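Local coordinates for Myo-inositol 2-dehydrogenase (Thermotoga maritima, PDB 3EZY), which catalyses the NAD(+)-dependent oxidation of myo-inositol to scyllo-inosose and so probably serves in a myo-inositol degradation pathway, at residues Y53-P56 against H57-I60; L80-A83 against C84-K88; E109-K113 against A114-L118. One frame throughout, in Å; residues are numbered along the deposited sequence.

Contact 1: residues Y53-P56 against H57-I60; sequences YKDP and HELI
Tyr-53 and Asp-55 meet the first turn of helix 56-61 from two sides, just where a strand of the NAD-binding Rossmann fold gives way to a helix. Asp-55 is the N-cap. Its CG stands anti to the backbone N (chi1 176°), and this carries OD1 to the amide of His-57, with OD1 to N at 3.0 Å. The amide approaches from above the carboxylate plane, 55° out of it. The same oxygen lies at the edge of the His-57 ring, near its plane, with OD1 3.7 Å from CD2.

Tyr-53 lays one ring face over the Glu-58 O and Leu-59 N atoms, both offset toward the rim. CD1 rests against Glu-58 CB at 3.7 Å. Along the other edge of the ring, over the same face, CD2 of Tyr-53 lies 3.6 Å from Leu-59 CB. The hydroxyl continues past the turn to Asp-62 and bonds to its OD2. With an alanine in place of Tyr-53, this stretch of helix would probably lose its aromatic cover, and Asp-62 would be left without its phenol partner. In the native turn, Pro-56 O accepts from Ile-60 N at 2.9 Å.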
ATOM      1  N   TYR A  53      31.891 -30.526  23.348  1.00 27.18           N
ATOM      2  CA  TYR A  53      31.739 -31.951  23.628  1.00 27.63           C
ATOM      3  C   TYR A  53      31.244 -32.732  22.426  1.00 28.54           C
ATOM      4  O   TYR A  53      30.208 -32.392  21.845  1.00 27.97           O
ATOM      5  CB  TYR A  53      30.715 -32.143  24.759  1.00 27.33           C
ATOM      6  CG  TYR A  53      31.130 -31.608  26.104  1.00 27.34           C
ATOM      7  CD1 TYR A  53      32.099 -32.277  26.876  1.00 30.54           C
ATOM      8  CD2 TYR A  53      30.528 -30.489  26.641  1.00 28.32           C
ATOM      9  CE1 TYR A  53      32.468 -31.811  28.133  1.00 31.36           C
ATOM     10  CE2 TYR A  53      30.894 -30.005  27.891  1.00 29.00           C
ATOM     11  CZ  TYR A  53      31.869 -30.678  28.633  1.00 31.33           C
ATOM     12  OH  TYR A  53      32.234 -30.221  29.887  1.00 32.55           O
ATOM     13  N   LYS A  54      31.940 -33.814  22.085  1.00 28.73           N
ATOM     14  CA  LYS A  54      31.466 -34.734  21.051  1.00 30.67           C
ATOM     15  C   LYS A  54      30.225 -35.486  21.498  1.00 29.97           C
ATOM     16  O   LYS A  54      29.301 -35.709  20.720  1.00 30.06           O
ATOM     17  CB  LYS A  54      32.547 -35.760  20.680  1.00 31.46           C
ATOM     18  CG  LYS A  54      33.616 -35.219  19.787  1.00 36.60           C
ATOM     19  CD  LYS A  54      34.644 -36.319  19.448  1.00 41.67           C
ATOM     20  CE  LYS A  54      33.934 -37.674  19.228  1.00 45.35           C
ATOM     21  NZ  LYS A  54      34.643 -38.480  18.163  1.00 48.81           N
ATOM     22  N   ASP A  55      30.189 -35.852  22.765  1.00 29.20           N
ATOM     23  CA  ASP A  55      29.050 -36.596  23.304  1.00 28.60           C
ATOM     24  C   ASP A  55      28.121 -35.632  24.036  1.00 26.76           C
ATOM     25  O   ASP A  55      28.531 -35.016  24.992  1.00 26.25           O
ATOM     26  CB  ASP A  55      29.596 -37.625  24.284  1.00 29.19           C
ATOM     27  CG  ASP A  55      28.503 -38.412  24.985  1.00 33.14           C
ATOM     28  OD1 ASP A  55      27.291 -38.152  24.732  1.00 35.46           O
ATOM     29  OD2 ASP A  55      28.874 -39.297  25.796  1.00 35.76           O
ATOM     30  N   PRO A  56      26.869 -35.496  23.588  1.00 26.00           N
ATOM     31  CA  PRO A  56      25.982 -34.472  24.186  1.00 26.18           C
ATOM     32  C   PRO A  56      25.649 -34.734  25.644  1.00 25.91           C
ATOM     33  O   PRO A  56      25.297 -33.794  26.382  1.00 26.24           O
ATOM     34  CB  PRO A  56      24.680 -34.585  23.373  1.00 26.02           C
ATOM     35  CG  PRO A  56      24.757 -35.911  22.643  1.00 27.05           C
ATOM     36  CD  PRO A  56      26.246 -36.186  22.440  1.00 25.58           C
ATOM     37  N   HIS A  57      25.727 -35.996  26.047  1.00 26.45           N
ATOM     38  CA  HIS A  57      25.479 -36.412  27.445  1.00 27.17           C
ATOM     39  C   HIS A  57      26.519 -35.846  28.401  1.00 27.43           C
ATOM     40  O   HIS A  57      26.198 -35.462  29.518  1.00 26.89           O
ATOM     41  CB  HIS A  57      25.384 -37.928  27.551  1.00 27.53           C
ATOM     42  CG  HIS A  57      24.124 -38.473  26.968  1.00 29.98           C
ATOM     43  ND1 HIS A  57      22.930 -38.467  27.662  1.00 28.64           N
ATOM     44  CD2 HIS A  57      23.851 -38.987  25.741  1.00 30.45           C
ATOM     45  CE1 HIS A  57      21.979 -38.976  26.897  1.00 30.19           C
ATOM     46  NE2 HIS A  57      22.509 -39.303  25.728  1.00 32.24           N
ATOM     47  N   GLU A  58      27.764 -35.769  27.942  1.00 28.27           N
ATOM     48  CA  GLU A  58      28.788 -35.034  28.674  0.70 28.51           C
ATOM     49  C   GLU A  58      28.433 -33.546  28.822  1.00 27.83           C
ATOM     50  O   GLU A  58      28.718 -32.921  29.848  1.00 26.54           O
ATOM     51  CB  GLU A  58      30.146 -35.185  28.000  0.70 29.45           C
ATOM     52  CG  GLU A  58      30.631 -36.639  27.868  0.70 33.81           C
ATOM     53  CD  GLU A  58      30.678 -37.391  29.201  0.70 39.56           C
ATOM     54  OE1 GLU A  58      30.575 -36.749  30.267  0.70 41.21           O
ATOM     55  OE2 GLU A  58      30.819 -38.639  29.182  0.70 43.10           O
ATOM     56  N   LEU A  59      27.846 -32.946  27.785  1.00 26.99           N
ATOM     57  CA  LEU A  59      27.401 -31.559  27.925  1.00 24.33           C
ATOM     58  C   LEU A  59      26.300 -31.436  29.003  1.00 24.23           C
ATOM     59  O   LEU A  59      26.326 -30.569  29.903  1.00 23.16           O
ATOM     60  CB  LEU A  59      26.921 -31.002  26.544  1.00 24.35           C
ATOM     61  CG  LEU A  59      26.451 -29.528  26.550  1.00 22.07           C
ATOM     62  CD1 LEU A  59      26.726 -28.801  25.209  1.00 17.12           C
ATOM     63  CD2 LEU A  59      24.958 -29.398  26.961  1.00 22.26           C
ATOM     64  N   ILE A  60      25.287 -32.267  28.894  1.00 24.04           N
ATOM     65  CA  ILE A  60      24.179 -32.226  29.836  1.00 24.35           C
ATOM     66  C   ILE A  60      24.612 -32.446  31.296  1.00 25.77           C
ATOM     67  O   ILE A  60      24.054 -31.841  32.211  1.00 25.23           O
ATOM     68  CB  ILE A  60      23.123 -33.269  29.423  1.00 24.25           C
ATOM     69  CG1 ILE A  60      22.436 -32.795  28.128  1.00 23.38           C
ATOM     70  CG2 ILE A  60      22.153 -33.560  30.577  1.00 23.23           C
ATOM     71  CD1 ILE A  60      21.800 -33.895  27.335  1.00 21.47           C
TER

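Contact 2: residues L80-A83 against C84-K88; sequences LVIA and CAKAK
Ile-82 and Lys-86 lie side by side and point the same way on helix 77-86, one turn apart. This helix is the crossover of a beta-alpha-beta unit in the Rossmann fold, between parallel strands 67-70 and 90-94. Lys-86 starts with CG anti to its carbonyl carbon, which sets the chain leaning back along the helix. Lys-86 CG comes to 3.2 Å from Ile-82 O. The chain then bends at chi2 (-69°) and again at chi4. Lys-86 NZ ends beside the methyl CG2 of Ile-82, at 3.8 Å. The apolar branch and the ammonium group are therefore in van der Waals contact. The charge has a weak, long ion-pair partner in Glu-110 of helix 101-114.

Cys-84 uses the same kind of first torsion. Its SG sits beside the backbone N (chi1 -62°) and lies 3.4 Å from Leu-80 O. Leu-80 O accepts from Cys-84 N at 2.9 Å. Cys-84 also faces strand 90-94, where it packs on Val-91.

The other side chains go out to different neighbours. Leu-80 and Ala-83 face helix 56-61. Val-81 meets both strand 90-94 and helix 101-114, and Ala-85 packs on Ala-114 of the latter. The small methyl of Ala-85 rests 3.5 Å from Ile-82 O.

The helix ends in a Schellman motif. Lys-88 leaves helical geometry with a positive phi of 58°. Its amide turns back to Ala-85 O, with N to O at 2.9 Å. Before it, an ordinary i to i-4 helix bond runs from Ala-87 N to Ala-83 O, and the methyl CB of Ala-87 lies 3.5 Å from that oxygen.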
ATOM      1  N   LEU A  80      17.658 -36.891  24.551  1.00 22.98           N
ATOM      2  CA  LEU A  80      18.349 -35.771  25.127  1.00 21.43           C
ATOM      3  C   LEU A  80      17.512 -35.010  26.111  1.00 20.94           C
ATOM      4  O   LEU A  80      18.019 -34.609  27.154  1.00 20.04           O
ATOM      5  CB  LEU A  80      18.876 -34.819  24.045  1.00 22.35           C
ATOM      6  CG  LEU A  80      19.930 -35.522  23.166  1.00 23.64           C
ATOM      7  CD1 LEU A  80      20.325 -34.657  21.974  1.00 23.49           C
ATOM      8  CD2 LEU A  80      21.145 -35.889  24.079  1.00 24.60           C
ATOM      9  N   VAL A  81      16.240 -34.767  25.792  1.00 20.62           N
ATOM     10  CA  VAL A  81      15.407 -33.991  26.728  1.00 20.92           C
ATOM     11  C   VAL A  81      15.171 -34.804  28.032  1.00 22.05           C
ATOM     12  O   VAL A  81      15.144 -34.252  29.131  1.00 22.51           O
ATOM     13  CB  VAL A  81      14.062 -33.601  26.080  1.00 21.31           C
ATOM     14  CG1 VAL A  81      13.030 -33.180  27.189  1.00 20.26           C
ATOM     15  CG2 VAL A  81      14.264 -32.466  25.063  1.00 17.94           C
ATOM     16  N   ILE A  82      14.969 -36.110  27.906  1.00 22.33           N
ATOM     17  CA  ILE A  82      14.786 -36.915  29.142  1.00 24.38           C
ATOM     18  C   ILE A  82      16.069 -36.951  29.994  1.00 24.40           C
ATOM     19  O   ILE A  82      16.025 -36.858  31.225  1.00 25.96           O
ATOM     20  CB  ILE A  82      14.266 -38.340  28.826  1.00 25.03           C
ATOM     21  CG1 ILE A  82      12.867 -38.247  28.222  1.00 25.15           C
ATOM     22  CG2 ILE A  82      14.286 -39.231  30.125  1.00 25.75           C
ATOM     23  CD1 ILE A  82      12.364 -39.520  27.642  1.00 29.94           C
ATOM     24  N   ALA A  83      17.207 -37.040  29.322  1.00 24.42           N
ATOM     25  CA  ALA A  83      18.516 -36.899  29.936  1.00 24.28           C
ATOM     26  C   ALA A  83      18.700 -35.538  30.638  1.00 24.58           C
ATOM     27  O   ALA A  83      19.249 -35.471  31.751  1.00 23.85           O
ATOM     28  CB  ALA A  83      19.625 -37.106  28.851  1.00 24.97           C
ATOM     29  N   CYS A  84      18.248 -34.431  30.040  1.00 24.08           N
ATOM     30  CA  CYS A  84      18.272 -33.169  30.808  1.00 24.10           C
ATOM     31  C   CYS A  84      17.420 -33.274  32.083  1.00 24.58           C
ATOM     32  O   CYS A  84      17.786 -32.723  33.124  1.00 24.73           O
ATOM     33  CB  CYS A  84      17.775 -31.961  29.986  1.00 23.72           C
ATOM     34  SG  CYS A  84      18.765 -31.579  28.543  1.00 25.76           S
ATOM     35  N   ALA A  85      16.248 -33.888  32.011  1.00 23.97           N
ATOM     36  CA  ALA A  85      15.406 -33.937  33.222  1.00 24.39           C
ATOM     37  C   ALA A  85      16.118 -34.749  34.339  1.00 25.22           C
ATOM     38  O   ALA A  85      16.171 -34.330  35.492  1.00 25.43           O
ATOM     39  CB  ALA A  85      14.029 -34.530  32.917  1.00 23.48           C
ATOM     40  N   LYS A  86      16.729 -35.861  33.961  1.00 26.33           N
ATOM     41  CA  LYS A  86      17.454 -36.715  34.916  1.00 27.98           C
ATOM     42  C   LYS A  86      18.651 -35.970  35.471  1.00 28.47           C
ATOM     43  O   LYS A  86      19.042 -36.189  36.613  1.00 29.22           O
ATOM     44  CB  LYS A  86      17.872 -38.024  34.242  1.00 28.23           C
ATOM     45  CG  LYS A  86      16.696 -38.822  33.646  1.00 31.59           C
ATOM     46  CD  LYS A  86      15.786 -39.392  34.743  1.00 39.69           C
ATOM     47  CE  LYS A  86      14.808 -40.462  34.233  1.00 42.01           C
ATOM     48  NZ  LYS A  86      15.386 -41.286  33.117  1.00 45.39           N
ATOM     49  N   ALA A  87      19.224 -35.053  34.686  1.00 27.76           N
ATOM     50  CA  ALA A  87      20.321 -34.237  35.194  1.00 28.01           C
ATOM     51  C   ALA A  87      19.859 -32.963  35.893  1.00 27.83           C
ATOM     52  O   ALA A  87      20.681 -32.164  36.310  1.00 27.26           O
ATOM     53  CB  ALA A  87      21.302 -33.899  34.086  1.00 28.24           C
ATOM     54  N   LYS A  88      18.544 -32.761  35.977  1.00 28.11           N
ATOM     55  CA  LYS A  88      17.932 -31.563  36.570  0.50 28.62           C
ATOM     56  C   LYS A  88      18.387 -30.275  35.882  1.00 28.75           C
ATOM     57  O   LYS A  88      18.712 -29.264  36.544  1.00 28.53           O
ATOM     58  CB  LYS A  88      18.145 -31.494  38.091  0.50 29.45           C
ATOM     59  CG  LYS A  88      17.347 -30.380  38.813  0.50 30.74           C
ATOM     60  CD  LYS A  88      17.398 -30.572  40.351  0.50 32.45           C
ATOM     61  CE  LYS A  88      16.778 -29.398  41.143  0.50 32.76           C
ATOM     62  NZ  LYS A  88      17.693 -28.197  41.268  0.50 30.12           N
TER

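Contact 3: residues E109-K113 against A114-L118; sequences EETKK and ADVIL
The carbonyl groups of Lys-112 and Thr-111 are the flat groups that receive the returning chain. Asp-115 N stands above the Lys-112 carbonyl plane, 71° out of it, and bonds to O at 3.0 Å. Val-116 N comes closer to the plane of its own acceptor. Val-116 N is tilted 24° from the Thr-111 carbonyl plane and bonds to Thr-111 O at 3.1 Å.

Further back, Ala-114 N bonds to Glu-110 O in the last regular turn, and its methyl CB lies 3.5 Å from the same oxygen. The Glu-110 carboxylate is held by Arg-106 through OE2. Lys-113, bent at three torsions, brings NZ toward OE2 as well, in a long salt bridge.

The two bonds into the last turn, with the positive phi of Asp-115, make a Schellman motif at the end of helix 101-114. It turns the chain toward strand 118-121, at one edge of the parallel Rossmann sheet.

Thr-111 and Val-116 form the apolar side of the motif, and their side chains cross at about a right angle. Thr-111 CB meets Val-116 CG2 at 3.9 Å. Thr-111 also crosses Leu-118 at about a right angle. Its OG1 sits between the backbone N and the carbonyl carbon (chi1 48°). There it bonds to Met-107 O, one turn back, and more weakly to Ile-108 O. Leu-118 comes against this hydroxyl with carbon: its CB is 3.7 Å from Thr-111 OG1 and its CD2 3.9 Å. Thr-111 CG2 lies 4.1 Å from Leu-118 CB.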
ATOM      1  N   GLU A 109       6.294 -35.887  30.942  1.00 28.49           N
ATOM      2  CA  GLU A 109       6.351 -36.567  32.266  1.00 30.34           C
ATOM      3  C   GLU A 109       7.671 -36.401  33.038  1.00 29.25           C
ATOM      4  O   GLU A 109       7.688 -36.037  34.205  1.00 28.36           O
ATOM      5  CB  GLU A 109       6.163 -38.063  32.070  1.00 30.88           C
ATOM      6  CG  GLU A 109       5.288 -38.731  33.113  1.00 39.61           C
ATOM      7  CD  GLU A 109       3.918 -39.136  32.520  1.00 50.12           C
ATOM      8  OE1 GLU A 109       3.848 -39.259  31.264  1.00 52.09           O
ATOM      9  OE2 GLU A 109       2.937 -39.340  33.304  1.00 52.58           O
ATOM     10  N   GLU A 110       8.786 -36.702  32.381  1.00 29.28           N
ATOM     11  CA  GLU A 110      10.114 -36.633  33.047  1.00 29.57           C
ATOM     12  C   GLU A 110      10.553 -35.229  33.437  1.00 29.25           C
ATOM     13  O   GLU A 110      11.073 -35.004  34.547  1.00 29.72           O
ATOM     14  CB  GLU A 110      11.176 -37.307  32.187  1.00 29.44           C
ATOM     15  CG  GLU A 110      10.792 -38.721  31.838  1.00 31.22           C
ATOM     16  CD  GLU A 110      11.085 -39.670  32.998  1.00 38.04           C
ATOM     17  OE1 GLU A 110      12.080 -39.424  33.695  1.00 36.35           O
ATOM     18  OE2 GLU A 110      10.310 -40.628  33.221  1.00 41.67           O
ATOM     19  N   THR A 111      10.334 -34.261  32.563  1.00 28.16           N
ATOM     20  CA  THR A 111      10.703 -32.909  32.931  1.00 28.10           C
ATOM     21  C   THR A 111       9.825 -32.453  34.094  1.00 29.43           C
ATOM     22  O   THR A 111      10.304 -31.794  35.017  1.00 29.72           O
ATOM     23  CB  THR A 111      10.608 -31.904  31.722  1.00 28.25           C
ATOM     24  OG1 THR A 111       9.363 -32.064  31.056  1.00 25.65           O
ATOM     25  CG2 THR A 111      11.725 -32.174  30.693  1.00 27.34           C
ATOM     26  N   LYS A 112       8.537 -32.798  34.059  1.00 31.02           N
ATOM     27  CA  LYS A 112       7.633 -32.404  35.147  1.00 33.21           C
ATOM     28  C   LYS A 112       8.058 -33.069  36.454  1.00 33.46           C
ATOM     29  O   LYS A 112       8.128 -32.431  37.489  1.00 33.16           O
ATOM     30  CB  LYS A 112       6.183 -32.769  34.803  1.00 34.03           C
ATOM     31  CG  LYS A 112       5.169 -32.309  35.850  1.00 38.26           C
ATOM     32  CD  LYS A 112       3.750 -32.730  35.456  1.00 43.95           C
ATOM     33  CE  LYS A 112       2.709 -32.113  36.398  1.00 47.41           C
ATOM     34  NZ  LYS A 112       2.354 -32.972  37.579  1.00 50.99           N
ATOM     35  N   LYS A 113       8.382 -34.361  36.388  1.00 35.09           N
ATOM     36  CA  LYS A 113       8.916 -35.070  37.548  1.00 36.09           C
ATOM     37  C   LYS A 113      10.144 -34.339  38.087  1.00 35.24           C
ATOM     38  O   LYS A 113      10.211 -34.054  39.273  1.00 35.23           O
ATOM     39  CB  LYS A 113       9.316 -36.498  37.171  1.00 37.43           C
ATOM     40  CG  LYS A 113       9.199 -37.505  38.299  1.00 42.49           C
ATOM     41  CD  LYS A 113       8.047 -38.479  38.015  1.00 48.52           C
ATOM     42  CE  LYS A 113       8.432 -39.461  36.896  1.00 51.01           C
ATOM     43  NZ  LYS A 113       9.843 -39.935  37.077  1.00 52.14           N
ATOM     44  N   ALA A 114      11.120 -34.050  37.221  1.00 33.49           N
ATOM     45  CA  ALA A 114      12.360 -33.386  37.656  1.00 32.79           C
ATOM     46  C   ALA A 114      12.147 -31.926  38.065  1.00 32.65           C
ATOM     47  O   ALA A 114      13.044 -31.280  38.575  1.00 33.12           O
ATOM     48  CB  ALA A 114      13.466 -33.475  36.565  1.00 32.70           C
ATOM     49  N   ASP A 115      10.959 -31.401  37.818  1.00 32.68           N
ATOM     50  CA  ASP A 115      10.671 -30.010  38.093  1.00 33.10           C
ATOM     51  C   ASP A 115      11.577 -29.064  37.303  1.00 32.40           C
ATOM     52  O   ASP A 115      12.059 -28.076  37.879  1.00 32.93           O
ATOM     53  CB  ASP A 115      10.815 -29.700  39.589  1.00 34.31           C
ATOM     54  CG  ASP A 115      10.148 -28.380  39.968  1.00 38.78           C
ATOM     55  OD1 ASP A 115       9.024 -28.149  39.461  1.00 41.95           O
ATOM     56  OD2 ASP A 115      10.722 -27.592  40.760  1.00 41.19           O
ATOM     57  N   VAL A 116      11.837 -29.354  36.024  1.00 29.79           N
ATOM     58  CA  VAL A 116      12.597 -28.393  35.186  1.00 28.83           C
ATOM     59  C   VAL A 116      11.703 -27.984  34.024  1.00 28.32           C
ATOM     60  O   VAL A 116      10.816 -28.752  33.644  1.00 28.54           O
ATOM     61  CB  VAL A 116      13.878 -29.011  34.582  1.00 28.23           C
ATOM     62  CG1 VAL A 116      14.881 -29.425  35.699  1.00 28.22           C
ATOM     63  CG2 VAL A 116      13.518 -30.181  33.713  1.00 26.37           C
ATOM     64  N   ILE A 117      11.962 -26.800  33.465  1.00 27.91           N
ATOM     65  CA  ILE A 117      11.257 -26.254  32.300  1.00 28.15           C
ATOM     66  C   ILE A 117      11.484 -27.102  31.060  1.00 26.58           C
ATOM     67  O   ILE A 117      12.606 -27.518  30.782  1.00 26.41           O
ATOM     68  CB  ILE A 117      11.787 -24.818  32.016  1.00 28.60           C
ATOM     69  CG1 ILE A 117      11.377 -23.883  33.132  1.00 32.32           C
ATOM     70  CG2 ILE A 117      11.302 -24.261  30.722  1.00 30.93           C
ATOM     71  CD1 ILE A 117      12.090 -22.536  33.017  1.00 33.17           C
ATOM     72  N   LEU A 118      10.403 -27.331  30.322  1.00 24.73           N
ATOM     73  CA  LEU A 118      10.448 -27.833  28.955  1.00 23.93           C
ATOM     74  C   LEU A 118       9.812 -26.763  28.047  1.00 22.60           C
ATOM     75  O   LEU A 118       8.619 -26.512  28.125  1.00 22.24           O
ATOM     76  CB  LEU A 118       9.710 -29.170  28.799  1.00 23.31           C
ATOM     77  CG  LEU A 118       9.599 -29.701  27.346  1.00 24.77           C
ATOM     78  CD1 LEU A 118      10.980 -29.718  26.658  1.00 22.64           C
ATOM     79  CD2 LEU A 118       8.964 -31.108  27.306  1.00 22.89           C
TER

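In the fold
The three contacts follow one another along the chain, all in the NAD-binding Rossmann domain. Contact 1 starts helix 56-61, contact 2 ends helix 77-86, and contact 3 ends helix 101-114. The centres of contacts 1 and 2 are about 12 Å apart, those of contacts 2 and 3 about 8 Å. Contacts 1 and 3 do not touch, with nearest atoms about 10 Å apart. Helix 77-86 thus lies between the other two: His-57 CE1 meets Ala-83 CB at 3.6 Å, and Ala-85 CB meets Glu-110 O at 3.4 Å. Together they join three successive helices packed beside the NAD-binding domain's parallel sheet, whose outermost strands in this chain, 51-53 and 118-121, adjoin contacts 1 and 3.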